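Side-chain contacts in hydrogenase maturation factor (Thermoanaerobacter tengcongensis, PDB 3VTI), which probably takes a carbamoyl group from HypF and dehydrates it with ATP, making the nitrile needed for maturation of [NiFe]-hydrogenases: residues C[21-24]-C[30-33]; C[60-63]-C[67-70]; C[98-103]-C[179-184]. All blocks are in the same frame, centred on the assembly; numbering follows the deposited sequence.

Contact 1 of 3, residues C[21-24]-C[30-33]; sequences EDAA and ITLT. With MG (magnesium ion), chain K.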
ATOM      1  N   GLU C  21      -3.739   4.727 -23.074  1.00 49.49           N
ATOM      2  CA  GLU C  21      -4.574   5.899 -22.804  1.00 48.09           C
ATOM      3  C   GLU C  21      -4.693   6.173 -21.307  1.00 46.45           C
ATOM      4  O   GLU C  21      -4.422   5.295 -20.493  1.00 46.29           O
ATOM      5  CB  GLU C  21      -5.976   5.703 -23.388  1.00 48.76           C
ATOM      6  CG  GLU C  21      -6.045   5.373 -24.884  1.00 50.39           C
ATOM      7  CD  GLU C  21      -5.843   6.579 -25.784  1.00 51.93           C
ATOM      8  OE1 GLU C  21      -5.638   7.699 -25.270  1.00 52.18           O
ATOM      9  OE2 GLU C  21      -5.887   6.412 -27.024  1.00 54.32           O
ATOM     10  N   ASP C  22      -5.096   7.398 -20.964  1.00 45.42           N
ATOM     11  CA  ASP C  22      -5.437   7.783 -19.592  1.00 44.07           C
ATOM     12  C   ASP C  22      -6.646   7.003 -19.092  1.00 43.47           C
ATOM     13  O   ASP C  22      -6.825   6.819 -17.894  1.00 43.08           O
ATOM     14  CB  ASP C  22      -5.776   9.278 -19.521  1.00 44.10           C
ATOM     15  CG  ASP C  22      -4.550  10.168 -19.573  1.00 44.99           C
ATOM     16  OD1 ASP C  22      -3.936  10.390 -18.498  1.00 46.42           O
ATOM     17  OD2 ASP C  22      -4.213  10.650 -20.680  1.00 44.90           O
ATOM     18  N   ALA C  23      -7.490   6.570 -20.022  1.00 43.64           N
ATOM     19  CA  ALA C  23      -8.670   5.790 -19.686  1.00 43.54           C
ATOM     20  C   ALA C  23      -9.067   4.904 -20.865  1.00 44.58           C
ATOM     21  O   ALA C  23      -8.867   5.278 -22.020  1.00 45.23           O
ATOM     22  CB  ALA C  23      -9.811   6.714 -19.293  1.00 43.02           C
ATOM     23  N   ALA C  24      -9.610   3.727 -20.576  1.00 44.64           N
ATOM     24  CA  ALA C  24     -10.194   2.891 -21.626  1.00 46.08           C
ATOM     25  C   ALA C  24     -11.524   3.492 -22.065  1.00 46.38           C
ATOM     26  O   ALA C  24     -12.270   4.013 -21.240  1.00 46.12           O
ATOM     27  CB  ALA C  24     -10.404   1.476 -21.122  1.00 46.39           C
ATOM     28  N   ILE C  30     -18.580   5.353 -22.857  1.00 54.48           N
ATOM     29  CA  ILE C  30     -18.137   5.412 -21.468  1.00 52.74           C
ATOM     30  C   ILE C  30     -16.657   5.068 -21.287  1.00 51.42           C
ATOM     31  O   ILE C  30     -16.070   4.254 -22.012  1.00 51.85           O
ATOM     32  CB  ILE C  30     -19.059   4.638 -20.450  1.00 53.25           C
ATOM     33  CG1 ILE C  30     -18.861   3.127 -20.530  1.00 53.92           C
ATOM     34  CG2 ILE C  30     -20.532   5.051 -20.582  1.00 54.28           C
ATOM     35  CD1 ILE C  30     -17.819   2.617 -19.568  1.00 51.77           C
ATOM     36  N   THR C  31     -16.082   5.708 -20.285  1.00 49.46           N
ATOM     37  CA  THR C  31     -14.678   5.659 -20.045  1.00 48.07           C
ATOM     38  C   THR C  31     -14.397   5.021 -18.670  1.00 46.81           C
ATOM     39  O   THR C  31     -15.243   5.080 -17.769  1.00 46.80           O
ATOM     40  CB  THR C  31     -14.105   7.076 -20.182  1.00 47.71           C
ATOM     41  OG1 THR C  31     -12.702   6.991 -20.427  1.00 49.58           O
ATOM     42  CG2 THR C  31     -14.375   7.929 -18.938  1.00 45.90           C
ATOM     43  N   LEU C  32     -13.229   4.384 -18.531  1.00 45.60           N
ATOM     44  CA  LEU C  32     -12.846   3.672 -17.292  1.00 44.10           C
ATOM     45  C   LEU C  32     -11.356   3.776 -16.977  1.00 42.71           C
ATOM     46  O   LEU C  32     -10.508   3.440 -17.816  1.00 42.86           O
ATOM     47  CB  LEU C  32     -13.251   2.197 -17.361  1.00 45.09           C
ATOM     48  CG  LEU C  32     -12.862   1.267 -16.208  1.00 44.64           C
ATOM     49  CD1 LEU C  32     -13.592   1.625 -14.905  1.00 42.69           C
ATOM     50  CD2 LEU C  32     -13.128  -0.173 -16.614  1.00 45.72           C
ATOM     51  N   THR C  33     -11.054   4.227 -15.762  1.00 41.07           N
ATOM     52  CA  THR C  33      -9.684   4.423 -15.322  0.70 40.14           C
ATOM     53  C   THR C  33      -9.476   3.866 -13.920  1.00 40.20           C
ATOM     54  O   THR C  33     -10.444   3.627 -13.184  1.00 41.23           O
ATOM     55  CB  THR C  33      -9.302   5.920 -15.346  1.00 39.41           C
ATOM     56  OG1 THR C  33      -7.932   6.085 -14.951  1.00 38.79           O
ATOM     57  CG2 THR C  33     -10.207   6.729 -14.415  1.00 38.49           C
TER
HETATM   58 MG    MG K 401      -3.301  10.552 -16.385  1.00 28.56          MG
HETATM   59  O   HOH W   1      -5.484   5.874 -16.095  1.00 30.36           O
HETATM   60  O   HOH W   2      -2.793   8.303 -17.037  1.00 27.32           O

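Contact 2 of 3, residues C[60-63]-C[67-70]; sequences DASM and KPLF. With MG (magnesium ion), chain K.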
ATOM      1  N   ASP C  60      -8.225  11.748 -14.823  1.00 38.63           N
ATOM      2  CA  ASP C  60      -7.962  10.654 -15.752  1.00 39.24           C
ATOM      3  C   ASP C  60      -9.239  10.265 -16.505  1.00 39.91           C
ATOM      4  O   ASP C  60      -9.185   9.952 -17.688  1.00 40.70           O
ATOM      5  CB  ASP C  60      -7.380   9.437 -15.018  1.00 39.56           C
ATOM      6  CG  ASP C  60      -5.879   9.564 -14.730  1.00 40.68           C
ATOM      7  OD1 ASP C  60      -5.089   9.890 -15.644  1.00 40.09           O
ATOM      8  OD2 ASP C  60      -5.473   9.280 -13.575  1.00 45.45           O
ATOM      9  N   ALA C  61     -10.383  10.314 -15.817  1.00 40.01           N
ATOM     10  CA  ALA C  61     -11.665   9.931 -16.399  1.00 40.97           C
ATOM     11  C   ALA C  61     -12.221  10.969 -17.388  1.00 42.06           C
ATOM     12  O   ALA C  61     -13.190  10.689 -18.110  1.00 42.69           O
ATOM     13  CB  ALA C  61     -12.681   9.641 -15.304  1.00 41.17           C
ATOM     14  N   SER C  62     -11.602  12.155 -17.418  1.00 41.70           N
ATOM     15  CA  SER C  62     -12.030  13.239 -18.296  1.00 41.93           C
ATOM     16  C   SER C  62     -11.118  13.354 -19.507  1.00 42.20           C
ATOM     17  O   SER C  62     -11.534  13.860 -20.554  1.00 43.08           O
ATOM     18  CB  SER C  62     -12.043  14.577 -17.544  1.00 42.03           C
ATOM     19  OG  SER C  62     -12.809  14.535 -16.347  1.00 41.61           O
ATOM     20  N   MET C  63      -9.882  12.873 -19.366  1.00 41.59           N
ATOM     21  CA  MET C  63      -8.827  13.049 -20.381  1.00 42.12           C
ATOM     22  C   MET C  63      -9.170  12.486 -21.759  1.00 43.52           C
ATOM     23  O   MET C  63      -8.422  12.660 -22.726  1.00 44.61           O
ATOM     24  CB  MET C  63      -7.512  12.442 -19.904  1.00 41.12           C
ATOM     25  CG  MET C  63      -6.964  13.102 -18.679  1.00 40.94           C
ATOM     26  SD  MET C  63      -6.574  14.822 -18.975  1.00 41.66           S
ATOM     27  CE  MET C  63      -6.683  15.477 -17.315  1.00 40.70           C
ATOM     28  N   LYS C  67     -17.220  13.637 -19.235  1.00 44.43           N
ATOM     29  CA  LYS C  67     -17.715  14.053 -17.937  1.00 44.44           C
ATOM     30  C   LYS C  67     -17.603  12.861 -16.985  1.00 43.94           C
ATOM     31  O   LYS C  67     -18.272  11.844 -17.190  1.00 45.03           O
ATOM     32  CB  LYS C  67     -19.172  14.496 -18.055  1.00 46.18           C
ATOM     33  CG  LYS C  67     -19.844  14.818 -16.728  1.00 47.09           C
ATOM     34  CD  LYS C  67     -21.179  15.521 -16.926  1.00 50.35           C
ATOM     35  CE  LYS C  67     -21.687  16.084 -15.600  1.00 51.67           C
ATOM     36  NZ  LYS C  67     -20.598  16.782 -14.838  1.00 50.46           N
ATOM     37  N   PRO C  68     -16.758  12.968 -15.946  1.00 42.61           N
ATOM     38  CA  PRO C  68     -16.697  11.879 -14.977  1.00 42.10           C
ATOM     39  C   PRO C  68     -17.928  11.912 -14.082  1.00 42.86           C
ATOM     40  O   PRO C  68     -18.398  12.995 -13.744  1.00 43.49           O
ATOM     41  CB  PRO C  68     -15.429  12.194 -14.179  1.00 40.92           C
ATOM     42  CG  PRO C  68     -15.289  13.660 -14.258  1.00 40.94           C
ATOM     43  CD  PRO C  68     -15.852  14.077 -15.593  1.00 41.95           C
ATOM     44  N   LEU C  69     -18.441  10.741 -13.710  1.00 43.00           N
ATOM     45  CA  LEU C  69     -19.676  10.648 -12.927  1.00 44.01           C
ATOM     46  C   LEU C  69     -19.544   9.801 -11.663  1.00 43.83           C
ATOM     47  O   LEU C  69     -20.008  10.200 -10.592  1.00 44.49           O
ATOM     48  CB  LEU C  69     -20.825  10.088 -13.777  1.00 45.22           C
ATOM     49  CG  LEU C  69     -21.426  10.876 -14.945  1.00 45.93           C
ATOM     50  CD1 LEU C  69     -22.291   9.949 -15.800  1.00 46.58           C
ATOM     51  CD2 LEU C  69     -22.244  12.086 -14.468  1.00 46.82           C
ATOM     52  N   PHE C  70     -18.927   8.630 -11.794  1.00 43.24           N
ATOM     53  CA  PHE C  70     -18.904   7.650 -10.716  1.00 43.44           C
ATOM     54  C   PHE C  70     -17.505   7.182 -10.416  1.00 42.62           C
ATOM     55  O   PHE C  70     -16.676   7.034 -11.325  1.00 42.11           O
ATOM     56  CB  PHE C  70     -19.803   6.460 -11.044  1.00 44.37           C
ATOM     57  CG  PHE C  70     -21.204   6.855 -11.428  1.00 46.92           C
ATOM     58  CD1 PHE C  70     -22.048   7.477 -10.502  1.00 48.16           C
ATOM     59  CD2 PHE C  70     -21.677   6.627 -12.718  1.00 47.38           C
ATOM     60  CE1 PHE C  70     -23.351   7.852 -10.860  1.00 50.06           C
ATOM     61  CE2 PHE C  70     -22.977   6.991 -13.079  1.00 48.89           C
ATOM     62  CZ  PHE C  70     -23.813   7.606 -12.152  1.00 49.39           C
TER
HETATM   63 MG    MG K 401      -3.301  10.552 -16.385  1.00 28.56          MG
HETATM   64  O   HOH W   2      -2.793   8.303 -17.037  1.00 27.32           O

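Contact 3 of 3, residues C[98-103]-C[179-184]; sequences KEAGVK and PLNGLI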
ATOM      1  N   LYS C  98     -17.659  16.243  -4.387  1.00 51.73           N
ATOM      2  CA  LYS C  98     -18.712  17.248  -4.425  1.00 53.90           C
ATOM      3  C   LYS C  98     -18.378  18.367  -5.421  1.00 53.58           C
ATOM      4  O   LYS C  98     -19.217  18.735  -6.232  1.00 54.38           O
ATOM      5  CB  LYS C  98     -18.934  17.819  -3.024  1.00 55.59           C
ATOM      6  CG  LYS C  98     -20.362  18.241  -2.738  1.00 59.46           C
ATOM      7  CD  LYS C  98     -20.676  18.143  -1.243  1.00 63.20           C
ATOM      8  CE  LYS C  98     -20.480  19.477  -0.539  1.00 65.08           C
ATOM      9  NZ  LYS C  98     -21.681  20.338  -0.709  1.00 68.00           N
ATOM     10  N   GLU C  99     -17.150  18.884  -5.356  1.00 52.69           N
ATOM     11  CA  GLU C  99     -16.687  19.932  -6.263  1.00 52.42           C
ATOM     12  C   GLU C  99     -16.645  19.427  -7.699  1.00 51.47           C
ATOM     13  O   GLU C  99     -17.058  20.133  -8.624  1.00 52.55           O
ATOM     14  CB  GLU C  99     -15.302  20.439  -5.859  1.00 51.75           C
ATOM     15  CG  GLU C  99     -14.899  21.745  -6.557  1.00 51.91           C
ATOM     16  CD  GLU C  99     -13.384  21.958  -6.652  1.00 50.91           C
ATOM     17  OE1 GLU C  99     -12.643  21.588  -5.708  1.00 49.62           O
ATOM     18  OE2 GLU C  99     -12.939  22.509  -7.682  1.00 49.56           O
ATOM     19  N   ALA C 100     -16.156  18.204  -7.881  1.00 49.77           N
ATOM     20  CA  ALA C 100     -16.107  17.594  -9.205  1.00 48.66           C
ATOM     21  C   ALA C 100     -17.487  17.182  -9.736  1.00 49.36           C
ATOM     22  O   ALA C 100     -17.617  16.835 -10.903  1.00 49.24           O
ATOM     23  CB  ALA C 100     -15.152  16.410  -9.209  1.00 47.39           C
ATOM     24  N   GLY C 101     -18.513  17.226  -8.886  1.00 50.20           N
ATOM     25  CA  GLY C 101     -19.863  16.820  -9.285  1.00 51.30           C
ATOM     26  C   GLY C 101     -19.931  15.329  -9.567  1.00 50.86           C
ATOM     27  O   GLY C 101     -20.633  14.886 -10.478  1.00 51.46           O
ATOM     28  N   VAL C 102     -19.192  14.566  -8.765  1.00 49.79           N
ATOM     29  CA  VAL C 102     -18.995  13.142  -8.948  1.00 48.88           C
ATOM     30  C   VAL C 102     -19.467  12.403  -7.682  1.00 49.60           C
ATOM     31  O   VAL C 102     -19.575  13.010  -6.605  1.00 50.17           O
ATOM     32  CB  VAL C 102     -17.496  12.878  -9.258  1.00 47.66           C
ATOM     33  CG1 VAL C 102     -16.785  12.092  -8.142  1.00 46.25           C
ATOM     34  CG2 VAL C 102     -17.338  12.202 -10.598  1.00 47.21           C
ATOM     35  N   LYS C 103     -19.771  11.112  -7.810  1.00 49.42           N
ATOM     36  CA  LYS C 103     -20.197  10.311  -6.660  1.00 50.10           C
ATOM     37  C   LYS C 103     -19.421   9.012  -6.521  1.00 48.80           C
ATOM     38  O   LYS C 103     -19.223   8.293  -7.504  1.00 48.26           O
ATOM     39  CB  LYS C 103     -21.685   9.997  -6.739  1.00 51.79           C
ATOM     40  CG  LYS C 103     -22.572  11.136  -6.317  1.00 54.95           C
ATOM     41  CD  LYS C 103     -24.031  10.836  -6.640  1.00 59.74           C
ATOM     42  CE  LYS C 103     -24.948  11.901  -6.068  1.00 62.80           C
ATOM     43  NZ  LYS C 103     -26.329  11.720  -6.586  1.00 65.97           N
ATOM     44  N   PRO C 179      -9.587  19.149  -9.274  1.00 42.33           N
ATOM     45  CA  PRO C 179     -10.343  18.441 -10.306  1.00 42.10           C
ATOM     46  C   PRO C 179     -10.520  19.352 -11.511  1.00 42.53           C
ATOM     47  O   PRO C 179     -10.937  20.508 -11.367  1.00 43.33           O
ATOM     48  CB  PRO C 179     -11.688  18.173  -9.629  1.00 43.11           C
ATOM     49  CG  PRO C 179     -11.864  19.320  -8.682  1.00 43.57           C
ATOM     50  CD  PRO C 179     -10.474  19.742  -8.252  1.00 43.54           C
ATOM     51  N   LEU C 180     -10.191  18.834 -12.688  1.00 42.21           N
ATOM     52  CA  LEU C 180     -10.150  19.646 -13.902  1.00 42.80           C
ATOM     53  C   LEU C 180     -11.277  19.329 -14.858  1.00 43.29           C
ATOM     54  O   LEU C 180     -11.318  19.846 -15.975  1.00 44.36           O
ATOM     55  CB  LEU C 180      -8.813  19.470 -14.625  1.00 42.37           C
ATOM     56  CG  LEU C 180      -7.543  19.892 -13.884  1.00 42.99           C
ATOM     57  CD1 LEU C 180      -6.351  19.356 -14.630  1.00 42.36           C
ATOM     58  CD2 LEU C 180      -7.456  21.417 -13.727  1.00 45.33           C
ATOM     59  N   ASN C 181     -12.198  18.477 -14.433  1.00 43.26           N
ATOM     60  CA  ASN C 181     -13.302  18.099 -15.301  1.00 44.01           C
ATOM     61  C   ASN C 181     -14.157  19.294 -15.734  1.00 45.15           C
ATOM     62  O   ASN C 181     -14.723  19.271 -16.825  1.00 46.42           O
ATOM     63  CB  ASN C 181     -14.158  17.021 -14.648  1.00 43.96           C
ATOM     64  CG  ASN C 181     -14.790  17.480 -13.359  1.00 44.55           C
ATOM     65  OD1 ASN C 181     -14.140  18.105 -12.520  1.00 44.06           O
ATOM     66  ND2 ASN C 181     -16.069  17.169 -13.191  1.00 45.43           N
ATOM     67  N   GLY C 182     -14.231  20.325 -14.886  1.00 45.15           N
ATOM     68  CA  GLY C 182     -14.923  21.573 -15.206  1.00 46.40           C
ATOM     69  C   GLY C 182     -14.233  22.338 -16.324  1.00 46.95           C
ATOM     70  O   GLY C 182     -14.887  22.809 -17.266  1.00 48.55           O
ATOM     71  N   LEU C 183     -12.907  22.451 -16.230  1.00 45.62           N
ATOM     72  CA  LEU C 183     -12.100  23.086 -17.259  1.00 45.63           C
ATOM     73  C   LEU C 183     -12.163  22.310 -18.584  1.00 45.64           C
ATOM     74  O   LEU C 183     -12.306  22.902 -19.662  1.00 46.61           O
ATOM     75  CB  LEU C 183     -10.657  23.233 -16.770  1.00 44.86           C
ATOM     76  CG  LEU C 183      -9.577  23.800 -17.694  1.00 44.54           C
ATOM     77  CD1 LEU C 183      -8.623  24.675 -16.927  1.00 45.03           C
ATOM     78  CD2 LEU C 183      -8.820  22.683 -18.351  1.00 43.38           C
ATOM     79  N   ILE C 184     -12.055  20.989 -18.490  1.00 44.48           N
ATOM     80  CA  ILE C 184     -12.147  20.110 -19.653  1.00 44.56           C
ATOM     81  C   ILE C 184     -13.530  20.213 -20.327  1.00 46.62           C
ATOM     82  O   ILE C 184     -13.631  20.280 -21.558  1.00 47.20           O
ATOM     83  CB  ILE C 184     -11.750  18.661 -19.267  1.00 43.14           C
ATOM     84  CG1 ILE C 184     -10.251  18.617 -18.936  1.00 41.93           C
ATOM     85  CG2 ILE C 184     -12.061  17.682 -20.380  1.00 42.74           C
ATOM     86  CD1 ILE C 184      -9.775  17.350 -18.217  1.00 41.01           C
TER

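Contact 1 of 3, residues C[21-24]-C[30-33]
Ala24 and Leu32 form an antiparallel hydrogen-bonded pair where the metal-binding loop runs into the short strand 24-26. Ala24 N reaches Leu32 O at 2.9 Å, and Leu32 N answers to Ala24 O over an equal span. Ala24 O takes a second donor: Thr31 OG1 lies 3.1 Å from it, well above the carbonyl plane, off the direction of its lone pairs. With chi1 at -159°, OG1 stands opposite the backbone N of Thr31 and beside its carbonyl carbon, on the side where Ala24 O lies. Two donors thus hold one oxygen inside the fold. The methyl of Ala23 points toward the strand between Thr31 and Thr33, with its CB 4.1 Å from Thr33 CB. This end is dense and buried.

Toward Asp22 the fit is looser. This residue is partly exposed, and its side chain stays clear of the strand. Thr33 OG1 lies 3.2 Å from Asp22 O, and a water bonded to Thr33 OG1 at 2.7 Å also lies close to Asp22 O, between the two chains. The Asp22 carboxylate serves the metal instead: OD1 binds the magnesium ion at 2.2 Å, alongside a second water, Asp60 and Asp199. OD2 forms a salt bridge with Arg198, which is likely to steady the carboxylate's rotation.

The contact starts a hairpin at the edge of the sheet in the AIR synthase-related N-terminal domain. Strand 30-37 bonds along its other edge to strand 120-130, through Thr31 with Gly128 and Thr33 with Gly126. Helix 49-60 receives the Thr33 side chain at Thr57 and Asp60, while Ala24 and Leu32 pack on Val105 and Thr72 of the second subunit.

Contact 2 of 3, residues C[60-63]-C[67-70]
Ser62 OG is held between a hydrogen bond to Val58 O, one turn back along the chain, and the CD and CG carbons of Pro68. Its distance to Pro68 CD is 3.2 Å, and Pro68 CG follows at 3.4 Å. A chi1 of -54° turns OG opposite the carbonyl carbon of Ser62 and beside its backbone N, within range of both neighbours. Ala61 supplies the other half of the contact: its methyl points toward the strand, and CB meets Pro68 CB at 3.9 Å. The proline ring therefore has one corner against a methyl and another against a hydroxyl.

These residues lie where helix 49-60 gives way to strand 66-78. Just ahead of them Asp60 faces elsewhere, its OD1 bound to the magnesium ion at 2.0 Å. Its OD2 stays 3.8 Å from the magnesium, so the carboxylate binds through one oxygen; Asp22, Asp199 and a water also bind the metal. Farther along the strand, a classic beta bulge sets Leu69 and Phe70 together opposite Ile127, and the two pack on Phe27 and Leu26 of the second subunit. Asn181 of helix 181-187 touches both Ser62 and Pro68.

Pro68 has no backbone N-H to offer, and the serine hydroxyl gives its proton to Val58 O, so turn and strand are joined by shape and van der Waals contact rather than by polar bonding.

Contact 3 of 3, residues C[98-103]-C[179-184]
Ala100 and Pro179 bring their CA atoms to 5.9 Å where helix 83-100 ends beside the approach to helix 181-187. The side-chain amide of Asn181 spans the junction: ND2 donates to Ala100 O at 2.8 Å, arriving in the carbonyl plane on a lone pair, with an N-H...O angle of 145°. The oxygen lies somewhat off the plane of the amide itself. Asn181 CG, lodged between its own backbone N and carbonyl carbon, carries ND2 toward that oxygen. Gly101, at a phi of 67°, closes the helix in a Schellman motif; the carbonyl that Asn181 takes belongs to the residue just before it. With an alanine in place of Asn181, Ala100 O would probably lose this donor, and the helix end its polar tie to the start of helix 181-187.

Beside the amide, Ala100 CB packs on Pro179 CB at 3.9 Å. Glu99, extended beyond CG, crosses the proline ring at about a right angle, with OE2 3.5 Å from Pro179 CG; the same oxygen is hydrogen-bonded to Tyr274 OH. Cys55 and Val58 of helix 49-60 also pack against Pro179, and Asn59 OD1 accepts from the N of Leu180, at the N-cap position of helix 181-187.

Overall arrangement
Contacts 1 and 2 meet at the magnesium ion and share one of its waters: Asp22 OD1 and Asp60 OD1 lie 3.1 Å apart, a closeness that the metal between them probably makes tolerable. Their centres are about 8 Å apart, and both reach the same sheet and touch the second subunit. Contact 3, centred about 8 Å from contact 2 and 16 Å from contact 1, joins the N-terminal and C-terminal family regions. It meets contact 2 through Asn181 CB, 3.3 Å from Ser62 OG, and through a probable hydrogen bond from Lys103 N to Leu69 O. The Asn181 side chain remains about 13 Å from the metal, away from its first shell.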